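Local coordinates for protein omega-class glutathione S-transferase (Bombyx mori, PDB 3WD6) that binds glutathione and, as an Omega-class enzyme, probably acts as a glutathione transferase and a glutathione-dependent dehydroascorbate reductase, at residues 206-209 with 210-213; 184-187 with 188-191; 149-152 with 153-157; 158-161 with 162-166. One frame throughout, in Å; residues are numbered along the deposited sequence.

How the contacts relate
All four contacts are local turns of helices in the C-terminal domain. Contacts 3 and 4 follow one another on helix 145-165, their centres 13 Å apart. Contact 1, on helix 206-216, packs on that helix and is centred 11 Å from contact 4 and 15 Å from contact 3. Contact 2, on helix 177-189, is the most deeply placed of the four; its Phe186 packs against Tyr211 and Ile212 of contact 1 and Leu155 of contact 3, so that three helices share one apolar seam. Only contact 2 approaches the active site, with the side chain of Trp185 about 7 Å from the bound glutathione. The other three lie away from it.

Contact 1. Residues 206-209 with 210-213; sequences SLLL and EYID
The opening turns of helix 206-216, part of the all-helical C-terminal domain of the GST fold, place Leu208 beside both Tyr211 and Ile212 on the face turned into the protein. Regular i to i+4 backbone bonds hold these turns, including Tyr211 N to Leu207 O at 3.0 Å and Ile212 N to Leu208 O at 2.9 Å. Leu208 has CG swung to the side remote from its own N (chi1 -162°), and its CD1 methyl comes slantwise to the phenol, 3.8 Å from Tyr211 CD2. Beyond that methyl the ring runs inward, and its hydroxyl is fixed by a hydrogen bond with Asp179 OD1, a carboxylate at the start of helix 177-189. In Ile212, CG1 sits beside the backbone N (chi1 -71°) and lies 3.4 Å from Leu208 O, the same carbonyl that takes the Ile212 N-H. The branches of Ile212 then pack on Trp183 and Phe186 of helix 177-189, while Gln159 of helix 145-165 accepts a hydrogen bond from Leu208 N. The two polar groups named here, the Tyr211 hydroxyl and Leu208 N, are thus both hydrogen-bonded. Along the exposed flank the extended Glu210 side chain reaches back towards the start of the helix, bringing OE2 to 3.8 Å from the CD1 methyl of Leu207.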
ATOM      1  N   SER A 206      -8.353   6.701  19.842  1.00 27.23           N
ATOM      2  CA  SER A 206      -8.983   7.885  19.284  1.00 27.88           C
ATOM      3  C   SER A 206      -8.004   8.726  18.454  1.00 25.38           C
ATOM      4  O   SER A 206      -8.382   9.314  17.447  1.00 23.50           O
ATOM      5  CB  SER A 206      -9.652   8.734  20.374  1.00 28.53           C
ATOM      6  OG  SER A 206      -8.728   9.631  20.959  1.00 33.26           O
ATOM      7  N   LEU A 207      -6.746   8.789  18.865  1.00 27.12           N
ATOM      8  CA  LEU A 207      -5.791   9.587  18.115  1.00 23.93           C
ATOM      9  C   LEU A 207      -5.514   8.926  16.765  1.00 23.91           C
ATOM     10  O   LEU A 207      -5.443   9.602  15.732  1.00 22.58           O
ATOM     11  CB  LEU A 207      -4.487   9.762  18.892  1.00 22.95           C
ATOM     12  CG  LEU A 207      -3.471  10.629  18.136  1.00 24.43           C
ATOM     13  CD1 LEU A 207      -4.000  12.056  17.981  1.00 19.07           C
ATOM     14  CD2 LEU A 207      -2.108  10.615  18.824  1.00 19.97           C
ATOM     15  N   LEU A 208      -5.358   7.603  16.781  1.00 22.53           N
ATOM     16  CA  LEU A 208      -5.110   6.849  15.551  1.00 22.86           C
ATOM     17  C   LEU A 208      -6.333   6.895  14.605  1.00 23.59           C
ATOM     18  O   LEU A 208      -6.201   7.059  13.380  1.00 20.85           O
ATOM     19  CB  LEU A 208      -4.733   5.411  15.895  1.00 21.96           C
ATOM     20  CG  LEU A 208      -4.037   4.585  14.819  1.00 24.98           C
ATOM     21  CD1 LEU A 208      -2.894   5.375  14.205  1.00 22.34           C
ATOM     22  CD2 LEU A 208      -3.517   3.272  15.421  1.00 26.91           C
ATOM     23  N   LEU A 209      -7.523   6.764  15.179  1.00 21.84           N
ATOM     24  CA  LEU A 209      -8.739   6.848  14.387  1.00 23.31           C
ATOM     25  C   LEU A 209      -8.896   8.229  13.754  1.00 22.35           C
ATOM     26  O   LEU A 209      -9.360   8.348  12.619  1.00 23.47           O
ATOM     27  CB  LEU A 209      -9.946   6.483  15.238  1.00 25.09           C
ATOM     28  CG  LEU A 209      -9.999   4.982  15.543  1.00 28.65           C
ATOM     29  CD1 LEU A 209     -10.889   4.669  16.749  1.00 29.09           C
ATOM     30  CD2 LEU A 209     -10.476   4.236  14.306  1.00 26.50           C
ATOM     31  N   GLU A 210      -8.490   9.268  14.478  1.00 22.29           N
ATOM     32  CA  GLU A 210      -8.505  10.629  13.942  1.00 23.38           C
ATOM     33  C   GLU A 210      -7.510  10.791  12.777  1.00 20.73           C
ATOM     34  O   GLU A 210      -7.828  11.370  11.728  1.00 17.69           O
ATOM     35  CB  GLU A 210      -8.177  11.622  15.055  1.00 26.04           C
ATOM     36  CG  GLU A 210      -8.195  13.093  14.644  1.00 26.67           C
ATOM     37  CD  GLU A 210      -7.670  13.990  15.775  1.00 39.69           C
ATOM     38  OE1 GLU A 210      -7.539  15.229  15.551  1.00 46.10           O
ATOM     39  OE2 GLU A 210      -7.387  13.453  16.889  1.00 33.41           O
ATOM     40  N   TYR A 211      -6.305  10.261  12.977  1.00 20.86           N
ATOM     41  CA  TYR A 211      -5.259  10.276  11.962  1.00 19.18           C
ATOM     42  C   TYR A 211      -5.735   9.553  10.695  1.00 17.40           C
ATOM     43  O   TYR A 211      -5.518  10.024   9.589  1.00 15.86           O
ATOM     44  CB  TYR A 211      -3.995   9.641  12.555  1.00 20.02           C
ATOM     45  CG  TYR A 211      -2.940   9.175  11.580  1.00 19.84           C
ATOM     46  CD1 TYR A 211      -2.035  10.077  11.013  1.00 17.51           C
ATOM     47  CD2 TYR A 211      -2.809   7.823  11.267  1.00 18.35           C
ATOM     48  CE1 TYR A 211      -1.041   9.648  10.136  1.00 16.04           C
ATOM     49  CE2 TYR A 211      -1.815   7.382  10.379  1.00 19.08           C
ATOM     50  CZ  TYR A 211      -0.938   8.300   9.826  1.00 17.35           C
ATOM     51  OH  TYR A 211       0.035   7.865   8.959  1.00 17.45           O
ATOM     52  N   ILE A 212      -6.413   8.423  10.855  1.00 19.52           N
ATOM     53  CA  ILE A 212      -6.922   7.716   9.695  1.00 17.52           C
ATOM     54  C   ILE A 212      -7.915   8.584   8.913  1.00 20.18           C
ATOM     55  O   ILE A 212      -7.810   8.681   7.675  1.00 18.57           O
ATOM     56  CB  ILE A 212      -7.481   6.328  10.056  1.00 20.21           C
ATOM     57  CG1 ILE A 212      -6.306   5.414  10.419  1.00 22.49           C
ATOM     58  CG2 ILE A 212      -8.285   5.725   8.889  1.00 14.79           C
ATOM     59  CD1 ILE A 212      -6.691   4.203  11.249  1.00 21.26           C
ATOM     60  N   ASP A 213      -8.854   9.229   9.614  1.00 19.88           N
ATOM     61  CA  ASP A 213      -9.770  10.179   8.955  1.00 19.95           C
ATOM     62  C   ASP A 213      -9.046  11.257   8.167  1.00 19.33           C
ATOM     63  O   ASP A 213      -9.467  11.598   7.058  1.00 18.73           O
ATOM     64  CB  ASP A 213     -10.685  10.867   9.975  1.00 22.22           C
ATOM     65  CG  ASP A 213     -11.702   9.927  10.567  1.00 28.83           C
ATOM     66  OD1 ASP A 213     -12.023   8.892   9.917  1.00 34.01           O
ATOM     67  OD2 ASP A 213     -12.178  10.217  11.685  1.00 31.01           O
TER

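Contact 2. Residues 184-187 with 188-191; sequences PWFE and RLRA
Arg188 bonds twice to the carbonyl oxygen of Pro184: its backbone N donates to Pro184 O at 3.1 Å and its NH1 to the same Pro184 O at 3.0 Å. The two donors arrive from opposite faces of the carbonyl plane. A bend at chi2 (136°) folds the arginine back along the helix, and Pro184 O meets the guanidinium at its edge, near its plane. Gln42 OE1 and Tyr37 O take further N-H groups of Arg188, which helps fix the group's rotation. Two residues on, Arg190 NH1 donates to Glu187 O at 3.1 Å, in the carbonyl plane and on a lone pair, although the hydrogen bond is not straight (N-H...O 140°). The Glu187 carboxylate stands nearly perpendicular to this guanidinium and bonds instead to Gln42, Trp183 and Ile226. On the apolar side, Leu189 CD1 lies 4.1 Å from Phe186 CD1, at the edge of the ring. The Trp185 ring meets Tyr40 edge-to-face. The helix is kinked at Pro184, and its last turns join the C-terminal domain to helix 39-51 of the thioredoxin-like domain, the interdomain boundary of a GST beside its glutathione site.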
ATOM      1  N   PRO A 184      -1.530   1.703   3.376  1.00 17.62           N
ATOM      2  CA  PRO A 184      -2.420   0.708   2.751  1.00 17.36           C
ATOM      3  C   PRO A 184      -3.089  -0.228   3.764  1.00 18.89           C
ATOM      4  O   PRO A 184      -4.221  -0.720   3.552  1.00 15.59           O
ATOM      5  CB  PRO A 184      -1.466  -0.097   1.852  1.00 18.17           C
ATOM      6  CG  PRO A 184      -0.355   0.882   1.527  1.00 18.41           C
ATOM      7  CD  PRO A 184      -0.168   1.687   2.795  1.00 16.89           C
ATOM      8  N   TRP A 185      -2.385  -0.508   4.856  1.00 18.02           N
ATOM      9  CA  TRP A 185      -2.957  -1.423   5.833  1.00 18.42           C
ATOM     10  C   TRP A 185      -4.028  -0.737   6.648  1.00 21.64           C
ATOM     11  O   TRP A 185      -5.050  -1.350   6.953  1.00 22.04           O
ATOM     12  CB  TRP A 185      -1.885  -2.131   6.653  1.00 14.77           C
ATOM     13  CG  TRP A 185      -1.200  -3.072   5.737  1.00 20.60           C
ATOM     14  CD1 TRP A 185      -1.585  -4.357   5.440  1.00 17.84           C
ATOM     15  CD2 TRP A 185      -0.074  -2.782   4.886  1.00 19.11           C
ATOM     16  NE1 TRP A 185      -0.740  -4.891   4.493  1.00 18.25           N
ATOM     17  CE2 TRP A 185       0.194  -3.954   4.136  1.00 17.86           C
ATOM     18  CE3 TRP A 185       0.744  -1.660   4.704  1.00 16.67           C
ATOM     19  CZ2 TRP A 185       1.241  -4.033   3.216  1.00 19.78           C
ATOM     20  CZ3 TRP A 185       1.792  -1.739   3.792  1.00 17.66           C
ATOM     21  CH2 TRP A 185       2.031  -2.920   3.058  1.00 20.04           C
ATOM     22  N   PHE A 186      -3.831   0.544   6.948  1.00 17.55           N
ATOM     23  CA  PHE A 186      -4.914   1.308   7.547  1.00 18.43           C
ATOM     24  C   PHE A 186      -6.144   1.399   6.626  1.00 22.03           C
ATOM     25  O   PHE A 186      -7.293   1.358   7.115  1.00 21.96           O
ATOM     26  CB  PHE A 186      -4.433   2.688   7.985  1.00 17.75           C
ATOM     27  CG  PHE A 186      -3.497   2.641   9.162  1.00 20.75           C
ATOM     28  CD1 PHE A 186      -3.715   1.729  10.209  1.00 22.24           C
ATOM     29  CD2 PHE A 186      -2.390   3.482   9.221  1.00 18.48           C
ATOM     30  CE1 PHE A 186      -2.839   1.667  11.303  1.00 21.04           C
ATOM     31  CE2 PHE A 186      -1.518   3.440  10.315  1.00 22.44           C
ATOM     32  CZ  PHE A 186      -1.744   2.528  11.355  1.00 23.15           C
ATOM     33  N   GLU A 187      -5.922   1.526   5.313  1.00 17.58           N
ATOM     34  CA  GLU A 187      -7.041   1.597   4.385  1.00 18.84           C
ATOM     35  C   GLU A 187      -7.851   0.316   4.517  1.00 19.70           C
ATOM     36  O   GLU A 187      -9.091   0.341   4.500  1.00 19.26           O
ATOM     37  CB  GLU A 187      -6.575   1.790   2.925  1.00 18.09           C
ATOM     38  CG  GLU A 187      -7.751   1.990   1.947  1.00 16.60           C
ATOM     39  CD  GLU A 187      -7.351   2.472   0.543  1.00 19.36           C
ATOM     40  OE1 GLU A 187      -7.989   2.040  -0.451  1.00 20.32           O
ATOM     41  OE2 GLU A 187      -6.417   3.303   0.418  1.00 20.53           O
ATOM     42  N   ARG A 188      -7.140  -0.798   4.673  1.00 21.15           N
ATOM     43  CA  ARG A 188      -7.759  -2.122   4.752  1.00 20.75           C
ATOM     44  C   ARG A 188      -8.390  -2.382   6.122  1.00 24.18           C
ATOM     45  O   ARG A 188      -9.435  -3.030   6.216  1.00 24.96           O
ATOM     46  CB  ARG A 188      -6.740  -3.216   4.378  1.00 19.16           C
ATOM     47  CG  ARG A 188      -6.609  -3.444   2.857  1.00 20.14           C
ATOM     48  CD  ARG A 188      -5.165  -3.584   2.387  1.00 15.05           C
ATOM     49  NE  ARG A 188      -5.068  -3.664   0.923  1.00 18.24           N
ATOM     50  CZ  ARG A 188      -4.857  -2.618   0.123  1.00 16.33           C
ATOM     51  NH1 ARG A 188      -4.707  -1.407   0.637  1.00 17.52           N
ATOM     52  NH2 ARG A 188      -4.782  -2.781  -1.187  1.00 15.06           N
ATOM     53  N   LEU A 189      -7.778  -1.848   7.178  1.00 23.35           N
ATOM     54  CA  LEU A 189      -8.295  -2.032   8.535  1.00 28.11           C
ATOM     55  C   LEU A 189      -9.773  -1.608   8.569  1.00 28.16           C
ATOM     56  O   LEU A 189     -10.597  -2.236   9.245  1.00 27.39           O
ATOM     57  CB  LEU A 189      -7.449  -1.227   9.550  1.00 28.90           C
ATOM     58  CG  LEU A 189      -7.720  -1.247  11.067  1.00 31.27           C
ATOM     59  CD1 LEU A 189      -6.525  -0.700  11.853  1.00 31.07           C
ATOM     60  CD2 LEU A 189      -8.998  -0.488  11.453  1.00 31.75           C
ATOM     61  N   ARG A 190     -10.086  -0.553   7.816  1.00 25.63           N
ATOM     62  CA  ARG A 190     -11.445  -0.029   7.718  1.00 25.08           C
ATOM     63  C   ARG A 190     -12.477  -1.106   7.301  1.00 28.19           C
ATOM     64  O   ARG A 190     -13.610  -1.116   7.796  1.00 26.37           O
ATOM     65  CB  ARG A 190     -11.477   1.178   6.769  1.00 22.35           C
ATOM     66  CG  ARG A 190     -11.013   2.482   7.415  1.00 24.31           C
ATOM     67  CD  ARG A 190     -10.472   3.505   6.395  1.00 20.53           C
ATOM     68  NE  ARG A 190     -11.461   4.067   5.475  1.00 23.31           N
ATOM     69  CZ  ARG A 190     -11.591   3.707   4.191  1.00 26.48           C
ATOM     70  NH1 ARG A 190     -10.807   2.765   3.675  1.00 26.18           N
ATOM     71  NH2 ARG A 190     -12.499   4.291   3.414  1.00 25.47           N
ATOM     72  N   ALA A 191     -12.079  -2.021   6.418  1.00 28.34           N
ATOM     73  CA  ALA A 191     -12.993  -3.078   5.970  1.00 28.14           C
ATOM     74  C   ALA A 191     -13.031  -4.270   6.916  1.00 28.41           C
ATOM     75  O   ALA A 191     -13.935  -5.095   6.840  1.00 33.00           O
ATOM     76  CB  ALA A 191     -12.653  -3.530   4.572  1.00 24.30           C
TER

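Contact 3. Residues 149-152 with 153-157; sequences AAYH and KALDF
His152 O accepts the backbone N-H of Asp156 at 2.9 Å. The Tyr205 hydroxyl bonds to Asp156 OD1 and lies close enough to His152 O for a weak second bond, so it links the side chain of Asp156 to the helix backbone. The carboxylate folds back beside its own N (chi1 -68°), which leaves Asp156 OD2 3.1 Å from His152 O; both are acceptors, so this approach is not a hydrogen bond. One residue earlier, Tyr151 O takes the N-H of Leu155 at 2.9 Å. The same pair of residues makes the principal side-chain contact: Leu155 CD1 lies over one face of the Tyr151 ring, 3.8 Å from its centroid and 26° off the normal. This CH-pi contact is displaced towards the phenol end, with CD1 3.4 Å from Tyr151 CZ. The hydroxyl of Tyr151 is held by Val198 O, which secures the far end of the ring. On the same side of the phenol as Leu155, the His152 imidazole has Tyr151 CD2 over one face, 3.8 Å above its plane and offset toward the rim, and its ND1 pairs with Val148 O. This part of helix 145-165 is covered by Ile129 and Leu132 of helix 127-138, by Leu189 and Phe186 of helix 177-189, and by the loop residue Leu200.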
ATOM      1  N   ALA A 149      -2.551  -9.753  19.666  1.00 36.94           N
ATOM      2  CA  ALA A 149      -1.800  -8.936  20.617  1.00 38.41           C
ATOM      3  C   ALA A 149      -0.645  -8.162  19.941  1.00 37.61           C
ATOM      4  O   ALA A 149      -0.429  -6.975  20.228  1.00 36.00           O
ATOM      5  CB  ALA A 149      -1.280  -9.802  21.759  1.00 37.30           C
ATOM      6  N   ALA A 150       0.097  -8.836  19.062  1.00 32.35           N
ATOM      7  CA  ALA A 150       1.210  -8.203  18.365  1.00 33.39           C
ATOM      8  C   ALA A 150       0.714  -7.003  17.550  1.00 31.66           C
ATOM      9  O   ALA A 150       1.318  -5.923  17.548  1.00 31.48           O
ATOM     10  CB  ALA A 150       1.907  -9.212  17.464  1.00 26.60           C
ATOM     11  N   TYR A 151      -0.392  -7.222  16.854  1.00 28.42           N
ATOM     12  CA  TYR A 151      -1.068  -6.194  16.094  1.00 30.98           C
ATOM     13  C   TYR A 151      -1.376  -4.963  16.965  1.00 31.77           C
ATOM     14  O   TYR A 151      -1.114  -3.823  16.564  1.00 28.73           O
ATOM     15  CB  TYR A 151      -2.330  -6.811  15.477  1.00 29.10           C
ATOM     16  CG  TYR A 151      -3.457  -5.867  15.112  1.00 31.38           C
ATOM     17  CD1 TYR A 151      -3.409  -5.094  13.954  1.00 26.72           C
ATOM     18  CD2 TYR A 151      -4.604  -5.798  15.899  1.00 32.24           C
ATOM     19  CE1 TYR A 151      -4.460  -4.248  13.617  1.00 29.87           C
ATOM     20  CE2 TYR A 151      -5.663  -4.961  15.567  1.00 30.28           C
ATOM     21  CZ  TYR A 151      -5.586  -4.188  14.430  1.00 30.89           C
ATOM     22  OH  TYR A 151      -6.641  -3.362  14.099  1.00 29.73           O
ATOM     23  N   HIS A 152      -1.904  -5.194  18.163  1.00 31.92           N
ATOM     24  CA  HIS A 152      -2.188  -4.097  19.086  1.00 32.26           C
ATOM     25  C   HIS A 152      -0.938  -3.393  19.563  1.00 29.22           C
ATOM     26  O   HIS A 152      -0.960  -2.179  19.787  1.00 31.90           O
ATOM     27  CB  HIS A 152      -3.012  -4.567  20.285  1.00 33.97           C
ATOM     28  CG  HIS A 152      -4.460  -4.750  19.969  1.00 34.23           C
ATOM     29  ND1 HIS A 152      -5.019  -5.990  19.738  1.00 38.52           N
ATOM     30  CD2 HIS A 152      -5.458  -3.848  19.813  1.00 33.44           C
ATOM     31  CE1 HIS A 152      -6.306  -5.846  19.471  1.00 37.86           C
ATOM     32  NE2 HIS A 152      -6.597  -4.558  19.512  1.00 37.79           N
ATOM     33  N   LYS A 153       0.135  -4.150  19.750  1.00 27.53           N
ATOM     34  CA  LYS A 153       1.421  -3.561  20.098  1.00 31.22           C
ATOM     35  C   LYS A 153       1.823  -2.651  18.961  1.00 30.28           C
ATOM     36  O   LYS A 153       2.388  -1.570  19.171  1.00 28.94           O
ATOM     37  CB  LYS A 153       2.500  -4.641  20.249  1.00 33.20           C
ATOM     38  CG  LYS A 153       2.697  -5.171  21.668  1.00 39.25           C
ATOM     39  CD  LYS A 153       4.043  -5.929  21.791  1.00 43.70           C
ATOM     40  CE  LYS A 153       5.233  -4.947  21.829  1.00 50.38           C
ATOM     41  NZ  LYS A 153       6.576  -5.574  21.612  1.00 49.98           N
ATOM     42  N   ALA A 154       1.537  -3.119  17.748  1.00 29.63           N
ATOM     43  CA  ALA A 154       1.872  -2.393  16.541  1.00 26.74           C
ATOM     44  C   ALA A 154       1.147  -1.048  16.541  1.00 25.39           C
ATOM     45  O   ALA A 154       1.772   0.011  16.377  1.00 24.29           O
ATOM     46  CB  ALA A 154       1.507  -3.222  15.311  1.00 25.69           C
ATOM     47  N   LEU A 155      -0.168  -1.089  16.740  1.00 23.78           N
ATOM     48  CA  LEU A 155      -0.957   0.133  16.766  1.00 24.38           C
ATOM     49  C   LEU A 155      -0.487   1.063  17.894  1.00 26.86           C
ATOM     50  O   LEU A 155      -0.298   2.265  17.667  1.00 23.69           O
ATOM     51  CB  LEU A 155      -2.438  -0.192  16.923  1.00 25.77           C
ATOM     52  CG  LEU A 155      -2.989  -1.164  15.871  1.00 27.96           C
ATOM     53  CD1 LEU A 155      -4.416  -1.551  16.216  1.00 25.02           C
ATOM     54  CD2 LEU A 155      -2.900  -0.570  14.465  1.00 23.99           C
ATOM     55  N   ASP A 156      -0.286   0.506  19.094  1.00 25.79           N
ATOM     56  CA  ASP A 156       0.160   1.297  20.233  1.00 26.90           C
ATOM     57  C   ASP A 156       1.413   2.086  19.880  1.00 25.14           C
ATOM     58  O   ASP A 156       1.504   3.294  20.144  1.00 24.22           O
ATOM     59  CB  ASP A 156       0.450   0.410  21.458  1.00 27.54           C
ATOM     60  CG  ASP A 156      -0.804  -0.225  22.041  1.00 29.55           C
ATOM     61  OD1 ASP A 156      -1.921   0.281  21.780  1.00 26.97           O
ATOM     62  OD2 ASP A 156      -0.669  -1.238  22.777  1.00 29.86           O
ATOM     63  N   PHE A 157       2.384   1.390  19.295  1.00 24.19           N
ATOM     64  CA  PHE A 157       3.683   1.984  19.004  1.00 23.54           C
ATOM     65  C   PHE A 157       3.505   3.131  18.026  1.00 23.36           C
ATOM     66  O   PHE A 157       4.040   4.229  18.234  1.00 23.91           O
ATOM     67  CB  PHE A 157       4.635   0.935  18.428  1.00 24.52           C
ATOM     68  CG  PHE A 157       6.001   1.466  18.098  1.00 23.65           C
ATOM     69  CD1 PHE A 157       6.999   1.488  19.062  1.00 20.94           C
ATOM     70  CD2 PHE A 157       6.300   1.927  16.817  1.00 23.35           C
ATOM     71  CE1 PHE A 157       8.272   1.963  18.773  1.00 20.05           C
ATOM     72  CE2 PHE A 157       7.579   2.411  16.518  1.00 24.73           C
ATOM     73  CZ  PHE A 157       8.573   2.422  17.503  1.00 21.54           C
TER

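Contact 4. Residues 158-161 with 162-166; sequences IQEQ and LKNRG
The Arg165 guanidinium and the Gln161 amide are joined through one water, which lies at the guanidinium edge, in its plane. The water accepts from Arg165 NH2 at 3.0 Å and donates to Gln161 OE1; this second bond is modelled at an unusually short 2.5 Å, so its exact length is doubtful. A bend at chi2 (-45°) turns the glutamine amide to this water, whereas the arginine runs straight from CG to NE, its CG passing 3.3 Å from Gln161 O. NH1 of Arg165 is engaged by Asp119 in a salt bridge and by Leu170 O, so the group ties the end of this helix to helix 113-125. The planes of the Glu160 carboxylate and Asn164 amide are 81° apart, with Glu160 OE2 3.6 Å from Asn164 OD1; both are acceptors and do not bond. Lys163 runs alongside Glu160 in the same direction, its methylenes next to the carboxylate, and forms only a long salt bridge, NZ to OE2 3.9 Å. Two of the backbone bonds are short, among them Asn164 N to Glu160 O at 2.7 Å. Gly166 N still bonds to Leu162 O at 2.9 Å, but Gly166 itself has left-handed backbone angles (phi 72°). A positive-phi glycine at the C' position is a common way for a helix to end, here closing helix 145-165 of the GST C-terminal domain.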
ATOM      1  N   ILE A 158       2.740   2.883  16.966  1.00 22.64           N
ATOM      2  CA  ILE A 158       2.542   3.890  15.932  1.00 22.33           C
ATOM      3  C   ILE A 158       1.807   5.127  16.470  1.00 21.04           C
ATOM      4  O   ILE A 158       2.279   6.262  16.310  1.00 17.66           O
ATOM      5  CB  ILE A 158       1.840   3.294  14.716  1.00 20.60           C
ATOM      6  CG1 ILE A 158       2.733   2.200  14.121  1.00 20.17           C
ATOM      7  CG2 ILE A 158       1.556   4.385  13.692  1.00 17.35           C
ATOM      8  CD1 ILE A 158       2.125   1.460  12.940  1.00 20.90           C
ATOM      9  N   GLN A 159       0.676   4.901  17.136  1.00 22.96           N
ATOM     10  CA  GLN A 159      -0.037   5.987  17.792  1.00 22.19           C
ATOM     11  C   GLN A 159       0.879   6.799  18.700  1.00 20.59           C
ATOM     12  O   GLN A 159       0.841   8.029  18.675  1.00 21.23           O
ATOM     13  CB  GLN A 159      -1.217   5.460  18.597  1.00 22.41           C
ATOM     14  CG  GLN A 159      -2.168   6.547  19.091  1.00 19.91           C
ATOM     15  CD  GLN A 159      -3.472   5.948  19.577  1.00 23.92           C
ATOM     16  OE1 GLN A 159      -4.574   6.307  19.108  1.00 24.23           O
ATOM     17  NE2 GLN A 159      -3.359   5.017  20.511  1.00 19.04           N
ATOM     18  N   GLU A 160       1.703   6.120  19.493  1.00 20.16           N
ATOM     19  CA  GLU A 160       2.615   6.828  20.399  1.00 25.40           C
ATOM     20  C   GLU A 160       3.623   7.715  19.631  1.00 24.05           C
ATOM     21  O   GLU A 160       3.898   8.849  20.037  1.00 24.30           O
ATOM     22  CB  GLU A 160       3.315   5.847  21.365  1.00 28.69           C
ATOM     23  CG  GLU A 160       3.996   6.502  22.595  1.00 32.26           C
ATOM     24  CD  GLU A 160       3.001   7.212  23.557  1.00 45.73           C
ATOM     25  OE1 GLU A 160       1.785   6.867  23.563  1.00 39.72           O
ATOM     26  OE2 GLU A 160       3.438   8.118  24.320  1.00 47.37           O
ATOM     27  N   GLN A 161       4.156   7.211  18.518  1.00 21.18           N
ATOM     28  CA  GLN A 161       5.038   8.019  17.700  1.00 22.17           C
ATOM     29  C   GLN A 161       4.326   9.302  17.249  1.00 24.06           C
ATOM     30  O   GLN A 161       4.893  10.424  17.338  1.00 18.51           O
ATOM     31  CB  GLN A 161       5.528   7.222  16.494  1.00 23.53           C
ATOM     32  CG  GLN A 161       6.350   5.997  16.862  1.00 24.19           C
ATOM     33  CD  GLN A 161       7.367   6.300  17.944  1.00 26.45           C
ATOM     34  OE1 GLN A 161       8.181   7.216  17.810  1.00 26.52           O
ATOM     35  NE2 GLN A 161       7.300   5.555  19.040  1.00 25.32           N
ATOM     36  N   LEU A 162       3.082   9.140  16.781  1.00 22.30           N
ATOM     37  CA  LEU A 162       2.271  10.284  16.383  1.00 20.41           C
ATOM     38  C   LEU A 162       2.048  11.195  17.592  1.00 22.59           C
ATOM     39  O   LEU A 162       2.257  12.418  17.526  1.00 23.88           O
ATOM     40  CB  LEU A 162       0.942   9.820  15.768  1.00 24.60           C
ATOM     41  CG  LEU A 162       0.050  10.863  15.052  1.00 21.10           C
ATOM     42  CD1 LEU A 162       0.746  11.488  13.854  1.00 17.36           C
ATOM     43  CD2 LEU A 162      -1.268  10.238  14.606  1.00 23.01           C
ATOM     44  N   LYS A 163       1.656  10.607  18.712  1.00 22.04           N
ATOM     45  CA  LYS A 163       1.458  11.407  19.910  1.00 24.20           C
ATOM     46  C   LYS A 163       2.703  12.216  20.245  1.00 25.39           C
ATOM     47  O   LYS A 163       2.620  13.428  20.456  1.00 28.74           O
ATOM     48  CB  LYS A 163       1.084  10.534  21.107  1.00 29.93           C
ATOM     49  CG  LYS A 163       0.733  11.331  22.374  1.00 31.12           C
ATOM     50  CD  LYS A 163       0.355  10.382  23.513  1.00 37.12           C
ATOM     51  CE  LYS A 163       0.073  11.141  24.797  1.00 44.64           C
ATOM     52  NZ  LYS A 163       0.851  10.563  25.932  1.00 54.94           N
ATOM     53  N   ASN A 164       3.855  11.557  20.299  1.00 22.33           N
ATOM     54  CA  ASN A 164       5.074  12.266  20.658  1.00 24.35           C
ATOM     55  C   ASN A 164       5.410  13.379  19.681  1.00 22.66           C
ATOM     56  O   ASN A 164       5.815  14.449  20.098  1.00 27.62           O
ATOM     57  CB  ASN A 164       6.267  11.301  20.827  1.00 26.05           C
ATOM     58  CG  ASN A 164       6.138  10.430  22.082  1.00 34.25           C
ATOM     59  OD1 ASN A 164       5.527  10.840  23.083  1.00 37.47           O
ATOM     60  ND2 ASN A 164       6.699   9.220  22.027  1.00 32.30           N
ATOM     61  N   ARG A 165       5.250  13.128  18.383  1.00 23.52           N
ATOM     62  CA  ARG A 165       5.595  14.135  17.373  1.00 23.39           C
ATOM     63  C   ARG A 165       4.625  15.321  17.407  1.00 19.53           C
ATOM     64  O   ARG A 165       4.984  16.423  17.027  1.00 18.63           O
ATOM     65  CB  ARG A 165       5.634  13.509  15.974  1.00 23.29           C
ATOM     66  CG  ARG A 165       6.803  12.565  15.776  1.00 25.49           C
ATOM     67  CD  ARG A 165       6.606  11.574  14.601  1.00 24.86           C
ATOM     68  NE  ARG A 165       7.784  10.704  14.458  1.00 22.55           N
ATOM     69  CZ  ARG A 165       8.365  10.396  13.299  1.00 24.70           C
ATOM     70  NH1 ARG A 165       7.881  10.867  12.152  1.00 22.00           N
ATOM     71  NH2 ARG A 165       9.425   9.600  13.284  1.00 23.25           N
ATOM     72  N   GLY A 166       3.397  15.077  17.847  1.00 20.23           N
ATOM     73  CA  GLY A 166       2.428  16.142  18.016  1.00 18.77           C
ATOM     74  C   GLY A 166       1.876  16.732  16.731  1.00 19.91           C
ATOM     75  O   GLY A 166       1.125  17.715  16.769  1.00 20.47           O
TER
HETATM   76  O   HOH W   1       9.446   8.715  16.197  1.00 31.48           O